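Local coordinates for protein putative hexose oxidase (Nonomuraea sp. ATCC 39727, PDB 5AWV) that carries covalently bound FAD and probably oxidises a sugar of the glycopeptide antibiotic teicoplanin, at residues G31-P37 against P58-L63; P28-P32 against G65-Q69; N44-R48 against I106-L110; V74-V78 against R512-H516. All blocks are in the same frame, centred on the assembly; numbering follows the deposited sequence.

Interactions 1 and 3 lie on the small mixed sheet near the FAD site; interactions 2 and 4 share helix 67-80. Interaction 1 pairs one of the sheet's outer strands, 33-35, with 60-63 and is partly buried; interaction 3, the buried one, links helix 42-46 and the residues after it to the end of the neighbouring strand 104-107 through a salt bridge. Interaction 2 lies at the surface, where a glutamine amide at the start of helix 67-80 grips the loop leading into strand 33-35. Interaction 4 uses the same helix further along, meeting the C-terminal region through one histidine bond and apolar contacts. Lys34 of interaction 1 forms a salt bridge with Glu76 in 74-78, and Val74 touches Ile106 of interaction 3.

Interaction 1 (G31-P37 against P58-L63); sequences GPVKVTP and PDYIHL
Strands 33-35 and 60-63 run antiparallel, 158° between their short axes, with Val33-Leu63 and Val35-Ile61 as hydrogen-bonded pairs and Lys34-His62 as the non-hydrogen-bonded pair between them. The bonds from Val35 N to Ile61 O and from Ile61 N to Val35 O are each 2.8 Å long, and Val33 and Leu63 exchange a similar pair. Lys34 carries the side-chain contact on one face. Its chain lies alongside both His62 and Tyr60, with Lys34 CG centred over the imidazole of His62 in a CH-pi contact, 3.8 Å from the ring centroid. Bends at chi2, chi3 and chi4 then swing Lys34 NZ over a face of the Tyr60 ring, where it makes a cation-pi contact 4.3 Å from the centroid. The ammonium also forms a salt bridge with Glu76, so the ring and the carboxylate share it. On the other face apolar side chains meet: Val33 CB sits 4.1 Å from Leu63 CB, and Val35 CG2 lies 4.1 Å from Leu63 CD1. Val35 packs on Tyr42 and Leu45 of helix 42-46 and Ile61 on Leu45, while Val33 touches Gly141 of the second subunit. Strand 104-107 continues the sheet beyond 60-63, while helix 67-80 packs against His62 and Tyr60 on the lysine face.

Interaction 2 (P28-P32 against G65-Q69); sequences PPAGP and GSTQQ
Gln69 reaches from the first turn of its helix to the loop 28-32 and grips it with its terminal amide. CG stands opposite the carbonyl carbon (chi1 -76°), and the chain runs extended from there, so the amide arrives beside the peptides of Ala30 and Gly31. Gln69 NE2 donates to Ala30 O over 3.0 Å, a nearly straight bond of 167° at the hydrogen, with the acceptor lying almost in the amide plane. Gln69 OE1 turns back to its own segment and accepts from Gly65 N at 2.9 Å, although that donor stands well above the carbonyl plane of the amide. With a bond at each end, the rotation of the amide is fixed. Pro32, which follows a cis peptide bond, lies roughly at a right angle to the glutamine, its CB 3.3 Å from Gln69 OE1. Pro29 comes in at the other end, with CG 4.0 Å from Gln69 NE2 and CB 3.4 Å from Gly65 O. Gly65, with no side chain in the way, lets Ala30 O approach its CA to 3.3 Å in a CA-H...O contact. One water bridges the two backbones, accepting from Ala30 N and donating to Gly65 O. Ser66 is the N-cap: Ser66 OG, placed between the backbone N and the carbonyl carbon by chi1 75°, accepts from Gln69 N at 3.1 Å. The contact thus holds the loop before strand 33-35 against the start of helix 67-80, while Ala30 also packs on Leu110 and on Trp142 of the second subunit.

Interaction 3 (N44-R48 against I106-L110); sequences NLKLR and IDMSL
Arg48 lays the edge of its guanidinium against the carboxylate of Asp107, the two groups coming from opposite directions with their planes 47° apart. In this salt bridge Arg48 NE donates to Asp107 OD2 at 2.9 Å, within the guanidinium plane and onto the syn lone pair of that oxygen. Arg48 NH2 adds two weak bonds, to Asp107 OD1 and OD2, and also donates to Ser88 O. Extension from CG to NE carries the charged group across to the aspartate. Ser109 OG sits over one face of the guanidinium, 3.3 Å from Arg48 NH2, at an angle too poor for a bond. Ser109 OG donates instead to Asp107 OD1 at 2.6 Å. Because Ser109 N also donates to OD1, Asp107 forms an Asx turn at the end of strand 104-107, and the turn helps hold the carboxylate for the arginine. The turn lies beside the FAD site: Met108, between Asp107 and Ser109, touches the cofactor. The Leu45 side chain crosses that of Asp107 at about a right angle, bringing Leu45 CD2 to 3.6 Å from Asp107 OD2. A water donates both to Asp107 OD2, at 2.6 Å, and to Leu45 O. Leu45 itself packs on Ile61 and Leu63 of strand 60-63, and on Leu140 of the second subunit.

Interaction 4 (V74-V78 against R512-H516); sequences VEETV and RNHFH
His514 and Thr77 make the tight part of this contact: His514 NE2 donates to Thr77 OG1 over 2.8 Å, with the hydroxyl near the plane of the imidazole. Thr77 OG1 in turn donates to Val74 O, one turn back in the helix, on a lone pair in the carbonyl plane. That hydroxyl lies between the backbone N and the carbonyl carbon (chi1 63°), which lets it serve both partners. Val78 CG2 presses over one face of the His514 imidazole in a CH-pi contact, 4.0 Å from the ring centroid and offset toward its rim. Val74 CG1 meets the edge of the Phe515 ring, 4.0 Å from Phe515 CZ, deeper in the protein, where Val84, Val187 and Val223 also touch Phe515. The outer side is looser. The exposed Arg512 only brushes Val78, Arg512 NH2 lying 3.8 Å from Val78 CG1, while its NH1 bonds to Lys189 O. His514 ND1 holds a citrate, probably from the crystallisation liquor, which His516 NE2 also binds. Helix 67-80 of the FAD-binding domain is thereby joined to the C-terminal berberine-like region, the pairing of sequence regions found in berberine bridge enzyme-like flavin oxidases.

Interaction 1 (G31-P37 against P58-L63)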
loop_
_atom_site.group_PDB
_atom_site.type_symbol
_atom_site.label_atom_id
_atom_site.label_comp_id
_atom_site.label_asym_id
_atom_site.label_seq_id
_atom_site.Cartn_x
_atom_site.Cartn_y
_atom_site.Cartn_z
ATOM N N GLY A 31 -1.122 -12.816 -21.205
ATOM C CA GLY A 31 -0.395 -11.705 -21.794
ATOM C C GLY A 31 0.637 -12.105 -22.844
ATOM O O GLY A 31 0.818 -13.276 -23.082
ATOM N N PRO A 32 1.358 -11.162 -23.410
ATOM C CA PRO A 32 1.291 -9.736 -23.069
ATOM C C PRO A 32 0.225 -9.077 -23.885
ATOM O O PRO A 32 -0.117 -9.625 -24.910
ATOM C CB PRO A 32 2.665 -9.234 -23.494
ATOM C CG PRO A 32 3.061 -10.175 -24.627
ATOM C CD PRO A 32 2.574 -11.504 -24.178
ATOM N N VAL A 33 -0.317 -7.943 -23.472
ATOM C CA VAL A 33 -1.230 -7.240 -24.277
ATOM C C VAL A 33 -0.846 -5.764 -24.286
ATOM O O VAL A 33 -0.801 -5.112 -23.242
ATOM C CB VAL A 33 -2.704 -7.335 -23.775
ATOM C CG1 VAL A 33 -3.658 -6.820 -24.826
ATOM C CG2 VAL A 33 -3.074 -8.760 -23.363
ATOM N N LYS A 34 -0.700 -5.177 -25.461
ATOM C CA LYS A 34 -0.516 -3.741 -25.544
ATOM C C LYS A 34 -1.841 -3.137 -25.823
ATOM O O LYS A 34 -2.355 -3.332 -26.883
ATOM C CB LYS A 34 0.437 -3.341 -26.669
ATOM C CG LYS A 34 1.877 -3.315 -26.234
ATOM C CD LYS A 34 2.780 -4.289 -26.989
ATOM C CE LYS A 34 4.133 -3.665 -27.318
ATOM N NZ LYS A 34 3.971 -2.394 -28.111
ATOM N N VAL A 35 -2.376 -2.375 -24.886
ATOM C CA VAL A 35 -3.676 -1.780 -24.958
ATOM C C VAL A 35 -3.473 -0.290 -25.343
ATOM O O VAL A 35 -3.086 0.551 -24.520
ATOM C CB VAL A 35 -4.398 -1.869 -23.594
ATOM C CG1 VAL A 35 -5.771 -1.226 -23.657
ATOM C CG2 VAL A 35 -4.472 -3.336 -23.183
ATOM N N THR A 36 -3.804 0.016 -26.611
ATOM C CA THR A 36 -3.691 1.312 -27.134
ATOM C C THR A 36 -5.060 1.963 -26.985
ATOM O O THR A 36 -6.058 1.271 -26.759
ATOM C CB THR A 36 -3.243 1.174 -28.621
ATOM O OG1 THR A 36 -4.112 0.279 -29.297
ATOM C CG2 THR A 36 -1.869 0.543 -28.704
ATOM N N PRO A 37 -5.157 3.273 -27.232
ATOM C CA PRO A 37 -6.352 4.042 -27.090
ATOM C C PRO A 37 -7.569 3.563 -27.870
ATOM O O PRO A 37 -8.645 3.838 -27.491
ATOM C CB PRO A 37 -5.924 5.418 -27.588
ATOM C CG PRO A 37 -4.533 5.491 -27.214
ATOM C CD PRO A 37 -4.060 4.157 -27.676
ATOM N N PRO A 58 -1.664 7.731 -21.548
ATOM C CA PRO A 58 -0.512 7.051 -22.068
ATOM C C PRO A 58 -0.678 6.619 -23.542
ATOM O O PRO A 58 -1.797 6.366 -23.988
ATOM C CB PRO A 58 -0.389 5.810 -21.152
ATOM C CG PRO A 58 -1.739 5.646 -20.580
ATOM C CD PRO A 58 -2.347 6.968 -20.475
ATOM N N ASP A 59 0.446 6.457 -24.226
ATOM C CA ASP A 59 0.444 5.865 -25.577
ATOM C C ASP A 59 -0.146 4.461 -25.568
ATOM O O ASP A 59 -0.909 4.082 -26.467
ATOM C CB ASP A 59 1.862 5.815 -26.156
ATOM C CG ASP A 59 2.459 7.217 -26.409
ATOM O OD1 ASP A 59 1.735 8.254 -26.424
ATOM O OD2 ASP A 59 3.658 7.283 -26.586
ATOM N N TYR A 60 0.249 3.656 -24.569
ATOM C CA TYR A 60 -0.391 2.369 -24.417
ATOM C C TYR A 60 -0.281 1.952 -22.987
ATOM O O TYR A 60 0.558 2.516 -22.251
ATOM C CB TYR A 60 0.205 1.264 -25.339
ATOM C CG TYR A 60 1.678 1.016 -25.315
ATOM C CD1 TYR A 60 2.582 1.800 -26.098
ATOM C CD2 TYR A 60 2.215 -0.045 -24.567
ATOM C CE1 TYR A 60 3.962 1.538 -26.066
ATOM C CE2 TYR A 60 3.544 -0.260 -24.528
ATOM C CZ TYR A 60 4.434 0.527 -25.280
ATOM O OH TYR A 60 5.815 0.227 -25.157
ATOM N N ILE A 61 -1.085 0.966 -22.609
ATOM C CA ILE A 61 -0.921 0.264 -21.333
ATOM C C ILE A 61 -0.552 -1.217 -21.622
ATOM O O ILE A 61 -1.234 -1.905 -22.348
ATOM C CB ILE A 61 -2.224 0.427 -20.507
ATOM C CG1 ILE A 61 -2.485 1.903 -20.311
ATOM C CG2 ILE A 61 -2.132 -0.265 -19.146
ATOM C CD1 ILE A 61 -3.832 2.311 -19.796
ATOM N N HIS A 62 0.541 -1.685 -21.053
ATOM C CA HIS A 62 1.071 -2.994 -21.305
ATOM C C HIS A 62 0.720 -3.926 -20.162
ATOM O O HIS A 62 1.254 -3.801 -19.007
ATOM C CB HIS A 62 2.583 -2.824 -21.467
ATOM C CG HIS A 62 3.226 -3.761 -22.417
ATOM N ND1 HIS A 62 4.463 -3.510 -22.977
ATOM C CD2 HIS A 62 2.851 -4.986 -22.856
ATOM C CE1 HIS A 62 4.802 -4.528 -23.745
ATOM N NE2 HIS A 62 3.847 -5.440 -23.678
ATOM N N LEU A 63 -0.190 -4.844 -20.464
ATOM C CA LEU A 63 -0.529 -5.925 -19.534
ATOM C C LEU A 63 0.448 -7.032 -19.643
ATOM O O LEU A 63 0.709 -7.519 -20.760
ATOM C CB LEU A 63 -1.918 -6.491 -19.876
ATOM C CG LEU A 63 -3.068 -5.613 -19.462
ATOM C CD1 LEU A 63 -4.386 -6.054 -20.112
ATOM C CD2 LEU A 63 -3.263 -5.536 -17.937
#

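Interaction 2 (P28-P32 against G65-Q69)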
loop_
_atom_site.group_PDB
_atom_site.type_symbol
_atom_site.label_atom_id
_atom_site.label_comp_id
_atom_site.label_asym_id
_atom_site.label_seq_id
_atom_site.Cartn_x
_atom_site.Cartn_y
_atom_site.Cartn_z
ATOM N N PRO A 28 0.677 -21.960 -19.628
ATOM C CA PRO A 28 1.439 -20.785 -19.921
ATOM C C PRO A 28 0.730 -19.542 -19.435
ATOM O O PRO A 28 -0.491 -19.512 -19.261
ATOM C CB PRO A 28 1.537 -20.792 -21.461
ATOM C CG PRO A 28 0.399 -21.627 -21.931
ATOM C CD PRO A 28 0.224 -22.656 -20.851
ATOM N N PRO A 29 1.501 -18.464 -19.272
ATOM C CA PRO A 29 0.972 -17.238 -18.689
ATOM C C PRO A 29 0.014 -16.523 -19.596
ATOM O O PRO A 29 0.105 -16.597 -20.823
ATOM C CB PRO A 29 2.256 -16.407 -18.427
ATOM C CG PRO A 29 3.258 -16.936 -19.383
ATOM C CD PRO A 29 2.975 -18.407 -19.489
ATOM N N ALA A 30 -0.882 -15.757 -19.029
ATOM C CA ALA A 30 -1.605 -14.777 -19.830
ATOM C C ALA A 30 -0.642 -13.639 -20.290
ATOM O O ALA A 30 0.497 -13.563 -19.860
ATOM C CB ALA A 30 -2.720 -14.227 -18.989
ATOM N N GLY A 31 -1.122 -12.816 -21.205
ATOM C CA GLY A 31 -0.395 -11.705 -21.794
ATOM C C GLY A 31 0.637 -12.105 -22.844
ATOM O O GLY A 31 0.818 -13.276 -23.082
ATOM N N PRO A 32 1.358 -11.162 -23.410
ATOM C CA PRO A 32 1.291 -9.736 -23.069
ATOM C C PRO A 32 0.225 -9.077 -23.885
ATOM O O PRO A 32 -0.117 -9.625 -24.910
ATOM C CB PRO A 32 2.665 -9.234 -23.494
ATOM C CG PRO A 32 3.061 -10.175 -24.627
ATOM C CD PRO A 32 2.574 -11.504 -24.178
ATOM N N GLY A 65 1.910 -10.786 -17.959
ATOM C CA GLY A 65 1.589 -12.011 -17.214
ATOM C C GLY A 65 2.750 -12.841 -16.779
ATOM O O GLY A 65 2.559 -13.913 -16.192
ATOM N N SER A 66 3.985 -12.323 -16.965
ATOM C CA SER A 66 5.175 -12.998 -16.490
ATOM C C SER A 66 6.362 -12.086 -16.337
ATOM O O SER A 66 6.363 -11.054 -16.897
ATOM C CB SER A 66 5.594 -14.126 -17.464
ATOM O OG SER A 66 6.203 -13.574 -18.645
ATOM N N THR A 67 7.380 -12.558 -15.627
ATOM C CA THR A 67 8.635 -11.778 -15.403
ATOM C C THR A 67 9.276 -11.475 -16.756
ATOM O O THR A 67 9.692 -10.328 -17.024
ATOM C CB THR A 67 9.566 -12.530 -14.477
ATOM O OG1 THR A 67 8.912 -12.663 -13.233
ATOM C CG2 THR A 67 10.891 -11.820 -14.291
ATOM N N GLN A 68 9.294 -12.472 -17.663
ATOM C CA GLN A 68 9.875 -12.231 -19.006
ATOM C C GLN A 68 9.133 -11.168 -19.765
ATOM O O GLN A 68 9.698 -10.347 -20.449
ATOM C CB GLN A 68 9.959 -13.525 -19.860
ATOM C CG GLN A 68 10.579 -13.307 -21.265
ATOM C CD GLN A 68 12.038 -12.819 -21.155
ATOM O OE1 GLN A 68 12.432 -11.788 -21.756
ATOM N NE2 GLN A 68 12.811 -13.492 -20.302
ATOM N N GLN A 69 7.823 -11.213 -19.744
ATOM C CA GLN A 69 7.083 -10.180 -20.344
ATOM C C GLN A 69 7.337 -8.803 -19.754
ATOM O O GLN A 69 7.325 -7.788 -20.492
ATOM C CB GLN A 69 5.591 -10.456 -20.200
ATOM C CG GLN A 69 5.070 -11.532 -21.158
ATOM C CD GLN A 69 3.603 -11.876 -20.838
ATOM O OE1 GLN A 69 2.788 -11.001 -20.666
ATOM N NE2 GLN A 69 3.305 -13.122 -20.742
HETATM O O HOH W 1 -0.090 -15.156 -16.475
#

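Interaction 3 (N44-R48 against I106-L110)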
loop_
_atom_site.group_PDB
_atom_site.type_symbol
_atom_site.label_atom_id
_atom_site.label_comp_id
_atom_site.label_asym_id
_atom_site.label_seq_id
_atom_site.Cartn_x
_atom_site.Cartn_y
_atom_site.Cartn_z
ATOM N N ASN A 44 -10.707 1.688 -19.039
ATOM C CA ASN A 44 -10.700 1.001 -17.768
ATOM C C ASN A 44 -9.308 1.070 -17.156
ATOM O O ASN A 44 -9.186 1.366 -15.969
ATOM C CB ASN A 44 -11.195 -0.446 -17.856
ATOM C CG ASN A 44 -12.733 -0.534 -18.017
ATOM O OD1 ASN A 44 -13.442 0.495 -18.087
ATOM N ND2 ASN A 44 -13.228 -1.688 -17.901
ATOM N N LEU A 45 -8.315 0.733 -17.937
ATOM C CA LEU A 45 -6.977 0.642 -17.409
ATOM C C LEU A 45 -6.367 1.998 -17.068
ATOM O O LEU A 45 -5.676 2.104 -16.050
ATOM C CB LEU A 45 -6.100 -0.164 -18.301
ATOM C CG LEU A 45 -6.534 -1.620 -18.429
ATOM C CD1 LEU A 45 -5.754 -2.348 -19.521
ATOM C CD2 LEU A 45 -6.344 -2.338 -17.109
ATOM N N LYS A 46 -6.739 3.016 -17.857
ATOM C CA LYS A 46 -6.240 4.379 -17.703
ATOM C C LYS A 46 -6.855 4.943 -16.443
ATOM O O LYS A 46 -6.317 5.873 -15.814
ATOM C CB LYS A 46 -6.685 5.225 -18.919
ATOM C CG LYS A 46 -6.086 6.626 -19.041
ATOM C CD LYS A 46 -6.782 7.410 -20.176
ATOM C CE LYS A 46 -7.898 8.214 -19.643
ATOM N NZ LYS A 46 -7.303 9.381 -18.926
ATOM N N LEU A 47 -8.029 4.442 -16.113
ATOM C CA LEU A 47 -8.825 5.060 -15.027
ATOM C C LEU A 47 -8.835 4.251 -13.781
ATOM O O LEU A 47 -9.685 4.433 -12.931
ATOM C CB LEU A 47 -10.265 5.330 -15.495
ATOM C CG LEU A 47 -10.424 6.442 -16.514
ATOM C CD1 LEU A 47 -11.857 6.407 -17.002
ATOM C CD2 LEU A 47 -10.020 7.843 -16.034
ATOM N N ARG A 48 -7.961 3.287 -13.651
ATOM C CA ARG A 48 -8.123 2.488 -12.431
ATOM C C ARG A 48 -7.313 2.933 -11.222
ATOM O O ARG A 48 -7.348 2.301 -10.211
ATOM C CB ARG A 48 -7.918 1.032 -12.723
ATOM C CG ARG A 48 -6.529 0.583 -12.941
ATOM C CD ARG A 48 -6.661 -0.942 -13.022
ATOM N NE ARG A 48 -5.338 -1.506 -13.028
ATOM C CZ ARG A 48 -4.633 -1.899 -11.958
ATOM N NH1 ARG A 48 -5.150 -1.958 -10.746
ATOM N NH2 ARG A 48 -3.415 -2.332 -12.165
ATOM N N ILE A 106 3.049 0.019 -17.365
ATOM C CA ILE A 106 3.100 -1.397 -17.215
ATOM C C ILE A 106 2.132 -1.782 -16.050
ATOM O O ILE A 106 2.399 -1.500 -14.878
ATOM C CB ILE A 106 4.515 -1.912 -16.971
ATOM C CG1 ILE A 106 5.399 -1.492 -18.180
ATOM C CG2 ILE A 106 4.504 -3.407 -16.788
ATOM C CD1 ILE A 106 6.871 -1.835 -18.027
ATOM N N ASP A 107 1.065 -2.479 -16.420
ATOM C CA ASP A 107 -0.022 -2.786 -15.524
ATOM C C ASP A 107 0.124 -4.231 -15.076
ATOM O O ASP A 107 0.186 -5.135 -15.903
ATOM C CB ASP A 107 -1.365 -2.530 -16.205
ATOM C CG ASP A 107 -2.560 -2.705 -15.236
ATOM O OD1 ASP A 107 -2.617 -3.765 -14.554
ATOM O OD2 ASP A 107 -3.365 -1.754 -15.132
ATOM N N MET A 108 0.204 -4.448 -13.766
ATOM C CA MET A 108 0.492 -5.765 -13.190
ATOM C C MET A 108 -0.701 -6.625 -12.817
ATOM O O MET A 108 -0.518 -7.696 -12.156
ATOM C CB MET A 108 1.368 -5.622 -11.972
ATOM C CG MET A 108 2.627 -4.745 -12.162
ATOM S SD MET A 108 3.850 -5.293 -13.376
ATOM C CE MET A 108 4.839 -6.236 -12.296
ATOM N N SER A 109 -1.863 -6.225 -13.276
ATOM C CA SER A 109 -3.168 -6.844 -12.954
ATOM C C SER A 109 -3.183 -8.374 -13.127
ATOM O O SER A 109 -3.854 -9.099 -12.340
ATOM C CB SER A 109 -4.261 -6.324 -13.874
ATOM O OG SER A 109 -4.673 -5.008 -13.662
ATOM N N LEU A 110 -2.496 -8.869 -14.157
ATOM C CA LEU A 110 -2.449 -10.317 -14.397
ATOM C C LEU A 110 -1.518 -11.074 -13.464
ATOM O O LEU A 110 -1.623 -12.301 -13.411
ATOM C CB LEU A 110 -2.119 -10.603 -15.868
ATOM C CG LEU A 110 -3.070 -10.087 -16.946
ATOM C CD1 LEU A 110 -2.508 -10.375 -18.312
ATOM C CD2 LEU A 110 -4.443 -10.719 -16.877
HETATM O O HOH W 2 -3.365 0.803 -15.679
#

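Interaction 4 (V74-V78 against R512-H516)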
loop_
_atom_site.group_PDB
_atom_site.type_symbol
_atom_site.label_atom_id
_atom_site.label_comp_id
_atom_site.label_asym_id
_atom_site.label_seq_id
_atom_site.Cartn_x
_atom_site.Cartn_y
_atom_site.Cartn_z
ATOM N N VAL A 74 9.725 -3.434 -20.275
ATOM C CA VAL A 74 10.701 -2.456 -19.805
ATOM C C VAL A 74 11.684 -2.087 -20.947
ATOM O O VAL A 74 11.776 -0.910 -21.307
ATOM C CB VAL A 74 11.452 -2.993 -18.591
ATOM C CG1 VAL A 74 12.611 -2.085 -18.245
ATOM C CG2 VAL A 74 10.479 -2.980 -17.351
ATOM N N GLU A 75 12.284 -3.110 -21.565
ATOM C CA GLU A 75 13.254 -2.907 -22.684
ATOM C C GLU A 75 12.678 -2.116 -23.827
ATOM O O GLU A 75 13.329 -1.249 -24.396
ATOM C CB GLU A 75 13.812 -4.239 -23.199
ATOM C CG GLU A 75 15.348 -4.308 -23.422
ATOM C CD GLU A 75 15.925 -5.679 -22.967
ATOM O OE1 GLU A 75 17.130 -5.826 -22.766
ATOM O OE2 GLU A 75 15.176 -6.643 -22.723
ATOM N N GLU A 76 11.448 -2.405 -24.192
ATOM C CA GLU A 76 10.756 -1.600 -25.151
ATOM C C GLU A 76 10.643 -0.098 -24.857
ATOM O O GLU A 76 10.803 0.740 -25.774
ATOM C CB GLU A 76 9.373 -2.187 -25.453
ATOM C CG GLU A 76 8.714 -1.425 -26.591
ATOM C CD GLU A 76 7.470 -2.087 -27.166
ATOM O OE1 GLU A 76 6.740 -1.335 -27.851
ATOM O OE2 GLU A 76 7.210 -3.308 -26.926
ATOM N N THR A 77 10.373 0.264 -23.598
ATOM C CA THR A 77 10.299 1.653 -23.246
ATOM C C THR A 77 11.740 2.231 -23.270
ATOM O O THR A 77 11.895 3.376 -23.512
ATOM C CB THR A 77 9.679 1.869 -21.838
ATOM O OG1 THR A 77 10.527 1.259 -20.847
ATOM C CG2 THR A 77 8.269 1.232 -21.752
ATOM N N VAL A 78 12.743 1.450 -22.919
ATOM C CA VAL A 78 14.119 1.997 -22.959
ATOM C C VAL A 78 14.514 2.306 -24.417
ATOM O O VAL A 78 15.021 3.377 -24.727
ATOM C CB VAL A 78 15.123 1.042 -22.402
ATOM C CG1 VAL A 78 16.524 1.705 -22.386
ATOM C CG2 VAL A 78 14.791 0.689 -20.990
ATOM N N ARG A 512 20.607 4.732 -15.407
ATOM C CA ARG A 512 20.031 5.661 -16.362
ATOM C C ARG A 512 18.849 6.462 -15.857
ATOM O O ARG A 512 18.322 7.322 -16.603
ATOM C CB ARG A 512 19.601 4.970 -17.662
ATOM C CG ARG A 512 20.745 4.257 -18.356
ATOM C CD ARG A 512 20.246 3.095 -19.203
ATOM N NE ARG A 512 19.572 3.639 -20.343
ATOM C CZ ARG A 512 20.085 3.801 -21.565
ATOM N NH1 ARG A 512 21.319 3.435 -21.874
ATOM N NH2 ARG A 512 19.324 4.323 -22.484
ATOM N N ASN A 513 18.431 6.239 -14.615
ATOM C CA ASN A 513 17.282 6.937 -14.105
ATOM C C ASN A 513 16.051 6.734 -14.992
ATOM O O ASN A 513 15.304 7.644 -15.332
ATOM C CB ASN A 513 17.603 8.421 -13.868
ATOM C CG ASN A 513 16.579 9.107 -12.955
ATOM O OD1 ASN A 513 16.225 10.274 -13.134
ATOM N ND2 ASN A 513 16.064 8.362 -12.069
ATOM N N HIS A 514 15.841 5.499 -15.409
ATOM C CA HIS A 514 14.659 5.208 -16.227
ATOM C C HIS A 514 13.407 5.088 -15.356
ATOM O O HIS A 514 12.329 5.267 -15.875
ATOM C CB HIS A 514 14.877 3.934 -16.992
ATOM C CG HIS A 514 13.857 3.670 -18.033
ATOM N ND1 HIS A 514 13.688 4.482 -19.136
ATOM C CD2 HIS A 514 12.926 2.690 -18.126
ATOM C CE1 HIS A 514 12.686 4.017 -19.860
ATOM N NE2 HIS A 514 12.210 2.934 -19.275
ATOM N N PHE A 515 13.569 4.774 -14.073
ATOM C CA PHE A 515 12.422 4.712 -13.129
ATOM C C PHE A 515 12.418 5.971 -12.287
ATOM O O PHE A 515 13.285 6.154 -11.473
ATOM C CB PHE A 515 12.508 3.449 -12.321
ATOM C CG PHE A 515 12.440 2.251 -13.176
ATOM C CD1 PHE A 515 11.203 1.809 -13.632
ATOM C CD2 PHE A 515 13.603 1.622 -13.657
ATOM C CE1 PHE A 515 11.107 0.740 -14.496
ATOM C CE2 PHE A 515 13.485 0.526 -14.534
ATOM C CZ PHE A 515 12.227 0.084 -14.921
ATOM N N HIS A 516 11.475 6.868 -12.565
ATOM C CA HIS A 516 11.419 8.132 -11.899
ATOM C C HIS A 516 10.000 8.749 -11.842
ATOM O O HIS A 516 9.146 8.400 -12.603
ATOM C CB HIS A 516 12.466 9.148 -12.528
ATOM C CG HIS A 516 12.108 9.620 -13.895
ATOM N ND1 HIS A 516 11.384 10.760 -14.113
ATOM C CD2 HIS A 516 12.347 9.081 -15.117
ATOM C CE1 HIS A 516 11.170 10.905 -15.419
ATOM N NE2 HIS A 516 11.737 9.880 -16.043
#